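Local coordinates for protein Pre-mRNA-splicing factor SAD1 (Saccharomyces cerevisiae, PDB 4MSX) that promotes assembly of newly made U4 snRNA into the U4/U6 snRNP and is required for pre-mRNA splicing, built as a catalytically inactive relative of ubiquitin-specific proteases, at residues Asp166-Cys171 and Thr178-Phe183; Lys295-Lys300 and Val365-Arg370; Val417-Ile422 and Leu470-Ile475. One frame throughout, in Å; residues are numbered along the deposited sequence. Where two conformers were deposited one is given.

Contact 1 of 3, residues Asp166-Cys171 and Thr178-Phe183; sequences DFPRQC and TYLNGF
C171 and N181 touch, SG against CB at 3.9 Å, at a short antiparallel beta hairpin of strands 170-172 and 178-180, and with P168 they bury the most surface. C171 faces Y179 in a hydrogen-bonded pair. Its CB sits over one face of the Y179 ring, 3.7 Å from the centroid, a CH-pi contact that suits a small residue; the ring's OH is held by S236 and L239.

Beyond the strands N181 extends the pairing: its backbone N bonds to R169 O and its amide adds a further grip. Its CG stands between the backbone N and the carbonyl carbon (chi1 72°), which carries OD1 to R169 N at 2.8 Å, almost straight in line with the side-chain C=O. ND2 lies 3.3 Å above the centre of the F167 ring and gives a hydrogen bond to W235 O. An alanine here would lose both amide arms, and is likely to leave R169 N without its acceptor and the F167 face without its cover.

P168, after a cis peptide bond, turns its puckered ring toward L180 and F183 of the type II turn L180-F183: CB reaches L180 CD1, and CG comes within 3.7 Å of F183 CE1.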
ATOM      1  N   ASP A 166      -0.799  -8.223  18.879  1.00 37.32           N
ATOM      2  CA  ASP A 166      -0.049  -7.122  19.454  1.00 42.03           C
ATOM      3  C   ASP A 166       0.426  -6.123  18.375  1.00 46.73           C
ATOM      4  O   ASP A 166       1.388  -5.390  18.596  1.00 47.75           O
ATOM      5  CB  ASP A 166       1.184  -7.639  20.199  1.00 48.41           C
ATOM      6  CG  ASP A 166       1.817  -6.566  21.101  1.00 72.61           C
ATOM      7  OD1 ASP A 166       1.108  -5.604  21.495  1.00 70.06           O
ATOM      8  OD2 ASP A 166       3.023  -6.679  21.414  1.00 82.56           O
ATOM      9  N   PHE A 167      -0.227  -6.094  17.219  1.00 38.52           N
ATOM     10  CA  PHE A 167       0.150  -5.094  16.178  1.00 40.35           C
ATOM     11  C   PHE A 167      -0.883  -3.963  16.227  1.00 40.50           C
ATOM     12  O   PHE A 167      -2.058  -4.240  16.443  1.00 38.79           O
ATOM     13  CB  PHE A 167       0.078  -5.714  14.775  1.00 31.00           C
ATOM     14  CG  PHE A 167       1.205  -6.637  14.430  1.00 32.68           C
ATOM     15  CD1 PHE A 167       2.245  -6.869  15.308  1.00 30.22           C
ATOM     16  CD2 PHE A 167       1.228  -7.243  13.187  1.00 31.65           C
ATOM     17  CE1 PHE A 167       3.281  -7.730  14.976  1.00 30.90           C
ATOM     18  CE2 PHE A 167       2.229  -8.107  12.840  1.00 29.36           C
ATOM     19  CZ  PHE A 167       3.278  -8.353  13.725  1.00 35.22           C
ATOM     20  N   PRO A 168      -0.477  -2.702  15.982  1.00 36.95           N
ATOM     21  CA  PRO A 168       0.910  -2.287  15.729  1.00 31.98           C
ATOM     22  C   PRO A 168       1.635  -2.025  17.054  1.00 41.19           C
ATOM     23  O   PRO A 168       0.977  -1.733  18.053  1.00 37.92           O
ATOM     24  CB  PRO A 168       0.753  -0.962  14.965  1.00 37.30           C
ATOM     25  CG  PRO A 168      -0.585  -0.367  15.491  1.00 32.88           C
ATOM     26  CD  PRO A 168      -1.452  -1.603  15.796  1.00 37.55           C
ATOM     27  N   ARG A 169       2.962  -2.100  17.061  1.00 35.46           N
ATOM     28  CA  ARG A 169       3.751  -1.769  18.253  1.00 40.68           C
ATOM     29  C   ARG A 169       5.029  -1.046  17.857  1.00 44.85           C
ATOM     30  O   ARG A 169       5.452  -1.129  16.690  1.00 37.44           O
ATOM     31  CB  ARG A 169       4.070  -3.034  19.037  1.00 40.68           C
ATOM     32  CG  ARG A 169       4.944  -4.027  18.295  1.00 44.82           C
ATOM     33  CD  ARG A 169       5.805  -4.831  19.314  1.00 56.36           C
ATOM     34  NE  ARG A 169       6.645  -5.855  18.672  1.00 50.58           N
ATOM     35  CZ  ARG A 169       6.111  -6.921  18.109  1.00 39.76           C
ATOM     36  NH1 ARG A 169       4.789  -7.044  18.133  1.00 46.20           N
ATOM     37  NH2 ARG A 169       6.862  -7.836  17.545  1.00 40.69           N
ATOM     38  N   GLN A 170       5.661  -0.347  18.795  1.00 40.30           N
ATOM     39  CA  GLN A 170       6.907   0.357  18.472  1.00 42.07           C
ATOM     40  C   GLN A 170       8.075  -0.640  18.300  1.00 40.31           C
ATOM     41  O   GLN A 170       8.271  -1.546  19.098  1.00 38.74           O
ATOM     42  CB  GLN A 170       7.242   1.450  19.507  1.00 46.36           C
ATOM     43  CG  GLN A 170       6.205   2.599  19.550  1.00 53.87           C
ATOM     44  CD  GLN A 170       6.311   3.628  18.393  1.00 50.00           C
ATOM     45  OE1 GLN A 170       7.328   3.724  17.686  1.00 54.26           O
ATOM     46  NE2 GLN A 170       5.254   4.438  18.236  1.00 54.45           N
ATOM     47  N   CYS A 171       8.831  -0.456  17.235  1.00 39.08           N
ATOM     48  CA  CYS A 171       9.872  -1.388  16.850  1.00 40.09           C
ATOM     49  C   CYS A 171      11.120  -0.591  16.596  1.00 43.76           C
ATOM     50  O   CYS A 171      11.070   0.636  16.544  1.00 38.08           O
ATOM     51  CB  CYS A 171       9.453  -2.118  15.568  1.00 34.35           C
ATOM     52  SG  CYS A 171       8.042  -3.217  15.790  1.00 38.41           S
ATOM     53  N   THR A 178      13.352   4.149  15.625  1.00 50.05           N
ATOM     54  CA  THR A 178      12.112   3.486  16.064  1.00 47.38           C
ATOM     55  C   THR A 178      11.039   3.691  14.985  1.00 42.35           C
ATOM     56  O   THR A 178      11.116   4.660  14.231  1.00 43.41           O
ATOM     57  CB  THR A 178      11.624   4.030  17.447  1.00 53.59           C
ATOM     58  OG1 THR A 178      10.526   3.233  17.946  1.00 56.70           O
ATOM     59  CG2 THR A 178      11.208   5.476  17.313  1.00 43.62           C
ATOM     60  N   TYR A 179      10.060   2.780  14.896  1.00 36.14           N
ATOM     61  CA  TYR A 179       8.960   2.966  13.951  1.00 38.36           C
ATOM     62  C   TYR A 179       7.810   2.171  14.506  1.00 34.33           C
ATOM     63  O   TYR A 179       8.020   1.276  15.336  1.00 35.42           O
ATOM     64  CB  TYR A 179       9.305   2.483  12.533  1.00 32.90           C
ATOM     65  CG  TYR A 179       9.579   0.985  12.429  1.00 29.18           C
ATOM     66  CD1 TYR A 179      10.834   0.463  12.733  1.00 33.06           C
ATOM     67  CD2 TYR A 179       8.575   0.090  12.009  1.00 29.36           C
ATOM     68  CE1 TYR A 179      11.094  -0.912  12.606  1.00 34.09           C
ATOM     69  CE2 TYR A 179       8.819  -1.276  11.899  1.00 30.52           C
ATOM     70  CZ  TYR A 179      10.091  -1.764  12.183  1.00 30.97           C
ATOM     71  OH  TYR A 179      10.321  -3.102  12.093  1.00 30.92           O
ATOM     72  N   LEU A 180       6.587   2.521  14.098  1.00 32.92           N
ATOM     73  CA  LEU A 180       5.413   1.758  14.482  1.00 27.54           C
ATOM     74  C   LEU A 180       5.139   0.785  13.339  1.00 28.99           C
ATOM     75  O   LEU A 180       4.926   1.245  12.206  1.00 29.00           O
ATOM     76  CB  LEU A 180       4.230   2.769  14.688  1.00 31.97           C
ATOM     77  CG  LEU A 180       2.879   2.242  15.150  1.00 35.98           C
ATOM     78  CD1 LEU A 180       3.010   1.646  16.552  1.00 37.29           C
ATOM     79  CD2 LEU A 180       1.795   3.386  15.150  1.00 31.95           C
ATOM     80  N   ASN A 181       5.117  -0.527  13.585  1.00 28.69           N
ATOM     81  CA  ASN A 181       5.112  -1.464  12.455  1.00 27.74           C
ATOM     82  C   ASN A 181       3.762  -1.348  11.716  1.00 31.09           C
ATOM     83  O   ASN A 181       2.739  -1.084  12.346  1.00 29.77           O
ATOM     84  CB  ASN A 181       5.447  -2.917  12.828  1.00 27.55           C
ATOM     85  CG  ASN A 181       4.325  -3.646  13.608  1.00 32.42           C
ATOM     86  OD1 ASN A 181       3.854  -3.163  14.640  1.00 33.54           O
ATOM     87  ND2 ASN A 181       3.883  -4.780  13.095  1.00 30.45           N
ATOM     88  N   GLY A 182       3.802  -1.460  10.389  1.00 29.19           N
ATOM     89  CA  GLY A 182       2.635  -1.196   9.533  1.00 23.01           C
ATOM     90  C   GLY A 182       2.532   0.268   9.137  1.00 25.92           C
ATOM     91  O   GLY A 182       1.915   0.579   8.115  1.00 27.29           O
ATOM     92  N   PHE A 183       3.111   1.164   9.919  1.00 25.61           N
ATOM     93  CA  PHE A 183       2.957   2.611   9.670  1.00 26.96           C
ATOM     94  C   PHE A 183       4.284   3.204   9.180  1.00 30.39           C
ATOM     95  O   PHE A 183       4.870   4.078   9.830  1.00 30.73           O
ATOM     96  CB  PHE A 183       2.473   3.325  10.957  1.00 30.32           C
ATOM     97  CG  PHE A 183       1.079   2.953  11.332  1.00 32.26           C
ATOM     98  CD1 PHE A 183       0.806   1.695  11.905  1.00 29.83           C
ATOM     99  CD2 PHE A 183       0.034   3.830  11.100  1.00 30.31           C
ATOM    100  CE1 PHE A 183      -0.472   1.315  12.242  1.00 29.69           C
ATOM    101  CE2 PHE A 183      -1.240   3.499  11.425  1.00 28.70           C
ATOM    102  CZ  PHE A 183      -1.509   2.197  12.013  1.00 27.46           C
TER

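Contact 2 of 3, residues Lys295-Lys300 and Val365-Arg370; sequences KVKIAK and VFELTR
I298 and F366 meet on the packed face of an antiparallel pair of strands, 294-299 and 365-370, which form the middle and one margin of a three-stranded sheet; strand 315-320 completes it on the other side of 294-299. The I298 side chain and the F366 ring run side by side, pointing the same way. CG of F366 lies anti to the carbonyl carbon, beside the backbone N (chi1 -75°), and this brings CE2 within 3.6 Å of I298 CG1, while I298 CG2 lies over the ring face. Next along, V296 in one of its two conformers sets CG2 against L368 CD2 at 3.6 Å. Branched and aromatic side chains suit this face because F354 of helix 352-355 packs on V296, F366 and L368.

The other face carries K295, K297, A299, V365, E367 and R370, and is looser and more polar. K297 lays its aliphatic part across T369, CB to CG2 at 3.6 Å. Its ammonium does not touch E367 directly: NZ and OE1 are 4.7 Å apart, bridged by a water that donates to OE1 and accepts from NZ. Long charged chains suit K297 and E367, whose ends can share that water. The R370 guanidinium bonds instead to the carbonyls of K293 and H290.

Backbone bonds pair A299 with V365 and K297 with E367 regularly, the bond from K297 N to E367 O being 2.7 Å long and nearly straight at 172°. A second water donates to both K297 O and V365 O. At the far end the register slips by one: T369 and R370 both face K295 in a classic beta bulge. There K295 O receives two weak bonds, from T369 N at 2.9 Å and from R370 N at 3.3 Å.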
ATOM      1  N   LYS A 295     -22.988  -0.790  -2.784  1.00 30.34           N
ATOM      2  CA  LYS A 295     -23.915  -0.758  -3.906  1.00 32.72           C
ATOM      3  C   LYS A 295     -24.766   0.485  -3.761  1.00 34.55           C
ATOM      4  O   LYS A 295     -25.190   0.832  -2.647  1.00 32.21           O
ATOM      5  CB  LYS A 295     -24.841  -1.989  -3.915  1.00 36.13           C
ATOM      6  CG  LYS A 295     -24.132  -3.290  -4.118  1.00 38.27           C
ATOM      7  CD  LYS A 295     -25.123  -4.461  -4.245  1.00 55.61           C
ATOM      8  CE  LYS A 295     -24.368  -5.807  -4.326  1.00 55.08           C
ATOM      9  NZ  LYS A 295     -25.297  -6.955  -4.484  1.00 60.98           N
ATOM     10  N   VAL A 296     -24.966   1.180  -4.881  1.00 32.10           N
ATOM     11  CA  VAL A 296     -25.871   2.325  -4.929  0.53 34.88           C
ATOM     12  C   VAL A 296     -27.052   1.922  -5.791  1.00 38.03           C
ATOM     13  O   VAL A 296     -26.880   1.289  -6.842  1.00 32.74           O
ATOM     14  CB  VAL A 296     -25.240   3.579  -5.600  0.53 36.06           C
ATOM     15  CG1 VAL A 296     -26.220   4.746  -5.551  0.53 37.91           C
ATOM     16  CG2 VAL A 296     -23.948   3.960  -4.948  0.53 36.59           C
ATOM     17  N   LYS A 297     -28.256   2.275  -5.355  1.00 34.40           N
ATOM     18  CA  LYS A 297     -29.427   2.031  -6.175  1.00 32.99           C
ATOM     19  C   LYS A 297     -29.948   3.372  -6.637  1.00 33.64           C
ATOM     20  O   LYS A 297     -30.096   4.300  -5.837  1.00 34.19           O
ATOM     21  CB  LYS A 297     -30.477   1.289  -5.322  1.00 37.22           C
ATOM     22  CG  LYS A 297     -31.898   1.269  -5.903  1.00 45.89           C
ATOM     23  CD  LYS A 297     -32.866   0.592  -4.896  1.00 54.10           C
ATOM     24  CE  LYS A 297     -34.251   0.394  -5.503  1.00 62.86           C
ATOM     25  NZ  LYS A 297     -35.258  -0.057  -4.495  1.00 72.97           N
ATOM     26  N   ILE A 298     -30.234   3.494  -7.920  1.00 30.05           N
ATOM     27  CA  ILE A 298     -30.810   4.725  -8.433  1.00 35.76           C
ATOM     28  C   ILE A 298     -32.182   4.387  -8.997  1.00 35.00           C
ATOM     29  O   ILE A 298     -32.288   3.463  -9.822  1.00 41.30           O
ATOM     30  CB  ILE A 298     -29.931   5.325  -9.582  1.00 42.90           C
ATOM     31  CG1 ILE A 298     -28.508   5.575  -9.090  1.00 45.60           C
ATOM     32  CG2 ILE A 298     -30.571   6.592 -10.114  1.00 44.29           C
ATOM     33  CD1 ILE A 298     -27.561   4.463  -9.439  1.00 52.38           C
ATOM     34  N   ALA A 299     -33.220   5.108  -8.581  1.00 40.86           N
ATOM     35  CA  ALA A 299     -34.581   4.725  -8.943  1.00 44.05           C
ATOM     36  C   ALA A 299     -35.453   5.917  -9.278  1.00 49.50           C
ATOM     37  O   ALA A 299     -35.327   6.975  -8.672  1.00 52.57           O
ATOM     38  CB  ALA A 299     -35.228   3.949  -7.772  1.00 42.18           C
ATOM     39  N   LYS A 300     -36.389   5.733 -10.200  1.00 59.63           N
ATOM     40  CA  LYS A 300     -37.427   6.747 -10.414  1.00 67.31           C
ATOM     41  C   LYS A 300     -38.814   6.101 -10.459  1.00 62.93           C
ATOM     42  O   LYS A 300     -39.664   6.379  -9.610  1.00 67.35           O
ATOM     43  CB  LYS A 300     -37.156   7.518 -11.700  1.00 60.82           C
ATOM     44  CG  LYS A 300     -37.727   8.938 -11.725  1.00 87.05           C
ATOM     45  CD  LYS A 300     -37.301   9.686 -13.000  1.00 88.01           C
ATOM     46  CE  LYS A 300     -37.860  11.121 -13.076  1.00 99.17           C
ATOM     47  NZ  LYS A 300     -37.076  12.134 -12.289  1.00 96.13           N
ATOM     48  N   VAL A 365     -34.121   9.105  -7.146  1.00 55.90           N
ATOM     49  CA  VAL A 365     -33.746   8.861  -5.766  1.00 48.84           C
ATOM     50  C   VAL A 365     -32.512   7.942  -5.726  1.00 50.61           C
ATOM     51  O   VAL A 365     -32.440   6.946  -6.459  1.00 40.23           O
ATOM     52  CB  VAL A 365     -34.917   8.200  -5.016  1.00 53.78           C
ATOM     53  CG1 VAL A 365     -34.496   7.756  -3.646  1.00 59.62           C
ATOM     54  CG2 VAL A 365     -36.086   9.183  -4.910  1.00 65.76           C
ATOM     55  N   PHE A 366     -31.555   8.293  -4.870  1.00 44.71           N
ATOM     56  CA  PHE A 366     -30.272   7.581  -4.750  1.00 45.68           C
ATOM     57  C   PHE A 366     -30.238   6.944  -3.389  1.00 37.96           C
ATOM     58  O   PHE A 366     -30.587   7.611  -2.412  1.00 38.85           O
ATOM     59  CB  PHE A 366     -29.119   8.567  -4.814  1.00 43.98           C
ATOM     60  CG  PHE A 366     -28.853   9.092  -6.184  1.00 46.41           C
ATOM     61  CD1 PHE A 366     -29.566  10.176  -6.668  1.00 53.13           C
ATOM     62  CD2 PHE A 366     -27.891   8.505  -6.979  1.00 48.66           C
ATOM     63  CE1 PHE A 366     -29.324  10.663  -7.933  1.00 50.57           C
ATOM     64  CE2 PHE A 366     -27.630   8.986  -8.248  1.00 54.81           C
ATOM     65  CZ  PHE A 366     -28.348  10.067  -8.725  1.00 49.43           C
ATOM     66  N   GLU A 367     -29.813   5.692  -3.297  1.00 35.25           N
ATOM     67  CA  GLU A 367     -29.760   5.046  -2.009  1.00 34.64           C
ATOM     68  C   GLU A 367     -28.547   4.121  -1.924  1.00 33.08           C
ATOM     69  O   GLU A 367     -28.310   3.364  -2.855  1.00 35.63           O
ATOM     70  CB  GLU A 367     -31.018   4.193  -1.809  1.00 39.23           C
ATOM     71  CG  GLU A 367     -31.129   3.597  -0.405  1.00 50.97           C
ATOM     72  CD  GLU A 367     -32.373   2.704  -0.232  1.00 75.54           C
ATOM     73  OE1 GLU A 367     -33.198   2.616  -1.180  1.00 61.31           O
ATOM     74  OE2 GLU A 367     -32.516   2.084   0.853  1.00 63.14           O
ATOM     75  N   LEU A 368     -27.820   4.150  -0.817  1.00 32.18           N
ATOM     76  CA  LEU A 368     -26.761   3.144  -0.611  1.00 33.38           C
ATOM     77  C   LEU A 368     -27.415   1.869  -0.122  1.00 37.68           C
ATOM     78  O   LEU A 368     -27.809   1.800   1.028  1.00 43.03           O
ATOM     79  CB  LEU A 368     -25.718   3.658   0.395  1.00 31.01           C
ATOM     80  CG  LEU A 368     -24.936   4.818  -0.221  1.00 40.06           C
ATOM     81  CD1 LEU A 368     -24.077   5.528   0.810  1.00 38.74           C
ATOM     82  CD2 LEU A 368     -24.100   4.309  -1.408  1.00 45.89           C
ATOM     83  N   THR A 369     -27.594   0.874  -0.982  1.00 31.21           N
ATOM     84  CA  THR A 369     -28.294  -0.334  -0.530  1.00 39.01           C
ATOM     85  C   THR A 369     -27.350  -1.429  -0.029  1.00 46.12           C
ATOM     86  O   THR A 369     -27.806  -2.420   0.521  1.00 34.80           O
ATOM     87  CB  THR A 369     -29.121  -0.947  -1.629  1.00 40.09           C
ATOM     88  OG1 THR A 369     -28.282  -1.130  -2.788  1.00 41.53           O
ATOM     89  CG2 THR A 369     -30.311  -0.035  -1.976  1.00 40.58           C
ATOM     90  N   ARG A 370     -26.044  -1.309  -0.266  1.00 36.24           N
ATOM     91  CA  ARG A 370     -25.109  -2.164   0.477  1.00 34.75           C
ATOM     92  C   ARG A 370     -24.030  -1.290   1.058  1.00 39.59           C
ATOM     93  O   ARG A 370     -23.295  -0.589   0.335  1.00 36.11           O
ATOM     94  CB  ARG A 370     -24.514  -3.287  -0.368  1.00 36.22           C
ATOM     95  CG  ARG A 370     -23.581  -4.248   0.493  1.00 34.18           C
ATOM     96  CD  ARG A 370     -23.028  -5.396  -0.340  1.00 39.98           C
ATOM     97  NE  ARG A 370     -22.578  -6.467   0.557  1.00 40.19           N
ATOM     98  CZ  ARG A 370     -21.346  -6.622   1.015  1.00 49.10           C
ATOM     99  NH1 ARG A 370     -20.363  -5.804   0.610  1.00 35.98           N
ATOM    100  NH2 ARG A 370     -21.089  -7.635   1.861  1.00 37.22           N
TER
HETATM  101  O   HOH W   1     -32.758   4.659  -4.979  1.00 50.17           O
HETATM  102  O   HOH W   2     -34.245   0.260  -1.622  1.00 68.88           O

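Contact 3 of 3, residues Val417-Ile422 and Leu470-Ile475; sequences VVHVVI and LKETFI
H419 and E472 form an imidazole-carboxylate pair beside a classic beta bulge, where strands 409-421 and 472-480 run antiparallel in the mixed sheet of the USP-like domain. The side chains of the buried H419 and the partly exposed E472 lie alongside each other, pointing the same way, their planes 40° apart. Both leave the main chain anti to the backbone N (chi1 177° for H419), and this shared course lets ND1 of H419 give a hydrogen bond of 2.9 Å to OE2 of E472. It is bent, 135° at the hydrogen, and arrives from above the carboxylate plane.

Each group has further partners. H419 NE2 bonds to S438, which fixes the ring from its other nitrogen, and E472 OE1 makes a salt bridge with R393. A histidine suits this place because its two nitrogens can serve two neighbours at once. The arginine would probably favour the ionised carboxylate. A water links H419 O to E472 OE1, and another joins H419 O to E472 N, taking the place of a direct backbone bond.

The main chain holds more tightly on the other side of H419, where its N reaches E472 O at 2.8 Å. V418 turns to the opposite face, its CG1 resting on CB of K471 at 3.6 Å; the extended lysine chain carries NZ on to a salt bridge with E454.

At the bulge F474 and I475 both face V417. The branched apolar pair V417 and I475, CB to CB 4.0 Å, is covered by L201 of helix 189-203 and P266 of helix 266-280. V417 O takes a 2.8 Å bond from F474 N and a weak one from I475 N, while V417 N gives a nearly straight bond of 2.7 Å to I475 O.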
ATOM      1  N   VAL A 417      -6.156  10.011   2.268  1.00 23.30           N
ATOM      2  CA  VAL A 417      -5.075  10.289   1.301  1.00 22.09           C
ATOM      3  C   VAL A 417      -5.242  11.744   0.894  1.00 24.08           C
ATOM      4  O   VAL A 417      -6.314  12.139   0.431  1.00 25.99           O
ATOM      5  CB  VAL A 417      -5.200   9.390   0.096  1.00 23.05           C
ATOM      6  CG1 VAL A 417      -4.059   9.677  -0.973  1.00 24.13           C
ATOM      7  CG2 VAL A 417      -5.059   7.894   0.567  1.00 22.83           C
ATOM      8  N   VAL A 418      -4.165  12.494   0.998  1.00 24.29           N
ATOM      9  CA  VAL A 418      -4.191  13.933   0.826  1.00 25.97           C
ATOM     10  C   VAL A 418      -3.389  14.331  -0.395  1.00 28.20           C
ATOM     11  O   VAL A 418      -2.334  13.731  -0.709  1.00 27.53           O
ATOM     12  CB  VAL A 418      -3.569  14.570   2.081  1.00 33.66           C
ATOM     13  CG1 VAL A 418      -3.106  15.971   1.805  1.00 40.41           C
ATOM     14  CG2 VAL A 418      -4.626  14.506   3.235  1.00 31.49           C
ATOM     15  N   HIS A 419      -3.876  15.364  -1.079  1.00 24.77           N
ATOM     16  CA  HIS A 419      -3.235  15.838  -2.290  1.00 26.32           C
ATOM     17  C   HIS A 419      -2.416  17.096  -1.944  1.00 36.19           C
ATOM     18  O   HIS A 419      -2.907  17.988  -1.289  1.00 30.62           O
ATOM     19  CB  HIS A 419      -4.300  16.177  -3.343  1.00 28.96           C
ATOM     20  CG  HIS A 419      -3.728  16.736  -4.608  1.00 35.19           C
ATOM     21  ND1 HIS A 419      -4.031  18.001  -5.065  1.00 40.22           N
ATOM     22  CD2 HIS A 419      -2.855  16.210  -5.504  1.00 31.95           C
ATOM     23  CE1 HIS A 419      -3.376  18.225  -6.193  1.00 40.26           C
ATOM     24  NE2 HIS A 419      -2.661  17.153  -6.486  1.00 34.68           N
ATOM     25  N   VAL A 420      -1.177  17.159  -2.408  1.00 32.16           N
ATOM     26  CA  VAL A 420      -0.264  18.260  -2.093  1.00 37.15           C
ATOM     27  C   VAL A 420       0.338  18.671  -3.414  1.00 41.88           C
ATOM     28  O   VAL A 420       0.698  17.803  -4.240  1.00 36.49           O
ATOM     29  CB  VAL A 420       0.870  17.762  -1.116  1.00 47.34           C
ATOM     30  CG1 VAL A 420       2.038  18.689  -1.108  1.00 56.12           C
ATOM     31  CG2 VAL A 420       0.305  17.631   0.286  1.00 56.24           C
ATOM     32  N   VAL A 421       0.465  19.976  -3.641  1.00 36.19           N
ATOM     33  CA  VAL A 421       1.076  20.445  -4.892  1.00 39.27           C
ATOM     34  C   VAL A 421       2.553  20.770  -4.724  1.00 45.89           C
ATOM     35  O   VAL A 421       2.949  21.384  -3.746  1.00 48.23           O
ATOM     36  CB  VAL A 421       0.357  21.708  -5.480  1.00 57.66           C
ATOM     37  CG1 VAL A 421       1.289  22.471  -6.433  1.00 58.50           C
ATOM     38  CG2 VAL A 421      -0.876  21.300  -6.230  1.00 56.58           C
ATOM     39  N   ILE A 422       3.358  20.349  -5.699  1.00 57.70           N
ATOM     40  CA  ILE A 422       4.797  20.634  -5.699  1.00 77.90           C
ATOM     41  C   ILE A 422       5.233  21.218  -7.051  1.00 68.17           C
ATOM     42  O   ILE A 422       4.398  21.579  -7.906  1.00 83.64           O
ATOM     43  CB  ILE A 422       5.620  19.359  -5.423  0.99 83.68           C
ATOM     44  CG1 ILE A 422       5.068  18.193  -6.259  0.75 60.57           C
ATOM     45  CG2 ILE A 422       5.613  19.018  -3.925  1.00 71.43           C
ATOM     46  CD1 ILE A 422       5.920  16.910  -6.238  1.00 62.64           C
ATOM     47  N   LEU A 470      -7.946  19.989   7.319  1.00 35.56           N
ATOM     48  CA  LEU A 470      -7.374  21.210   6.705  1.00 29.13           C
ATOM     49  C   LEU A 470      -6.573  20.968   5.423  1.00 40.86           C
ATOM     50  O   LEU A 470      -6.402  21.883   4.638  1.00 38.07           O
ATOM     51  CB  LEU A 470      -6.468  21.929   7.699  1.00 35.86           C
ATOM     52  CG  LEU A 470      -7.294  22.502   8.864  1.00 37.33           C
ATOM     53  CD1 LEU A 470      -6.332  23.073   9.850  1.00 39.09           C
ATOM     54  CD2 LEU A 470      -8.250  23.593   8.295  1.00 37.77           C
ATOM     55  N   LYS A 471      -6.083  19.750   5.215  1.00 32.81           N
ATOM     56  CA  LYS A 471      -5.377  19.440   3.949  1.00 30.71           C
ATOM     57  C   LYS A 471      -6.369  18.929   2.924  1.00 29.15           C
ATOM     58  O   LYS A 471      -7.507  18.513   3.284  1.00 31.68           O
ATOM     59  CB  LYS A 471      -4.306  18.355   4.225  1.00 36.87           C
ATOM     60  CG  LYS A 471      -3.213  18.873   5.152  1.00 48.92           C
ATOM     61  CD  LYS A 471      -1.933  18.037   5.074  1.00 57.62           C
ATOM     62  CE  LYS A 471      -0.809  18.650   5.926  1.00 71.05           C
ATOM     63  NZ  LYS A 471       0.395  17.738   6.097  1.00 56.87           N
ATOM     64  N   GLU A 472      -5.949  18.897   1.665  1.00 30.52           N
ATOM     65  CA  GLU A 472      -6.894  18.560   0.611  1.00 31.34           C
ATOM     66  C   GLU A 472      -7.137  17.035   0.502  1.00 33.05           C
ATOM     67  O   GLU A 472      -6.359  16.336  -0.182  1.00 30.85           O
ATOM     68  CB  GLU A 472      -6.347  19.072  -0.692  1.00 27.72           C
ATOM     69  CG  GLU A 472      -7.352  19.043  -1.832  1.00 32.94           C
ATOM     70  CD  GLU A 472      -6.754  19.492  -3.170  1.00 42.79           C
ATOM     71  OE1 GLU A 472      -6.368  20.676  -3.286  1.00 42.17           O
ATOM     72  OE2 GLU A 472      -6.671  18.667  -4.122  1.00 38.64           O
ATOM     73  N   THR A 473      -8.227  16.563   1.103  1.00 29.79           N
ATOM     74  CA  THR A 473      -8.571  15.144   1.089  1.00 27.41           C
ATOM     75  C   THR A 473      -8.968  14.705  -0.333  1.00 27.24           C
ATOM     76  O   THR A 473      -9.678  15.423  -1.083  1.00 23.63           O
ATOM     77  CB  THR A 473      -9.692  14.791   2.118  1.00 29.24           C
ATOM     78  OG1 THR A 473      -9.893  13.383   2.087  1.00 26.63           O
ATOM     79  CG2 THR A 473     -11.045  15.508   1.765  1.00 26.07           C
ATOM     80  N   PHE A 474      -8.462  13.543  -0.742  1.00 24.75           N
ATOM     81  CA  PHE A 474      -8.769  13.004  -2.072  1.00 21.38           C
ATOM     82  C   PHE A 474      -9.488  11.649  -1.952  1.00 25.04           C
ATOM     83  O   PHE A 474     -10.473  11.405  -2.644  1.00 25.04           O
ATOM     84  CB  PHE A 474      -7.447  12.810  -2.853  1.00 23.16           C
ATOM     85  CG  PHE A 474      -7.632  12.280  -4.254  1.00 26.99           C
ATOM     86  CD1 PHE A 474      -8.269  13.047  -5.229  1.00 27.89           C
ATOM     87  CD2 PHE A 474      -7.107  11.032  -4.612  1.00 26.41           C
ATOM     88  CE1 PHE A 474      -8.430  12.568  -6.524  1.00 29.76           C
ATOM     89  CE2 PHE A 474      -7.265  10.549  -5.920  1.00 25.88           C
ATOM     90  CZ  PHE A 474      -7.903  11.301  -6.876  1.00 23.97           C
ATOM     91  N   ILE A 475      -8.947  10.738  -1.125  1.00 22.31           N
ATOM     92  CA  ILE A 475      -9.581   9.462  -0.861  0.60 22.23           C
ATOM     93  C   ILE A 475      -9.631   9.205   0.640  1.00 23.16           C
ATOM     94  O   ILE A 475      -8.678   9.503   1.353  1.00 26.66           O
ATOM     95  CB  ILE A 475      -8.728   8.278  -1.488  0.60 24.23           C
ATOM     96  CG1 ILE A 475      -9.074   8.103  -2.955  0.60 27.81           C
ATOM     97  CG2 ILE A 475      -8.978   6.959  -0.727  0.60 26.88           C
ATOM     98  CD1 ILE A 475      -8.026   7.233  -3.660  0.60 28.49           C
TER
HETATM   99  O   HOH W   3      -3.259  19.585   0.941  1.00 43.45           O
HETATM  100  O   HOH W   4      -3.529  20.669  -2.430  1.00 47.12           O

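Overall arrangement
Contact 3 is the buried one: it joins two long strands of the large mixed sheet under helices, and its polar side chains have protein partners, with two waters between the strands. Contact 2 lies at the surface of a separate three-stranded sheet, with one apolar face and one where water mediates between charges. Contact 1, partly buried, is a local hairpin with six residues between its segments, where a side-chain amide supplements the few backbone bonds. Contacts 2 and 3 each contain a classic beta bulge and link segments distant in sequence. No two contacts touch: the centres of contacts 1 and 2 are about 40 Å apart. Side chains of contacts 1 and 3 both touch strand 438-446.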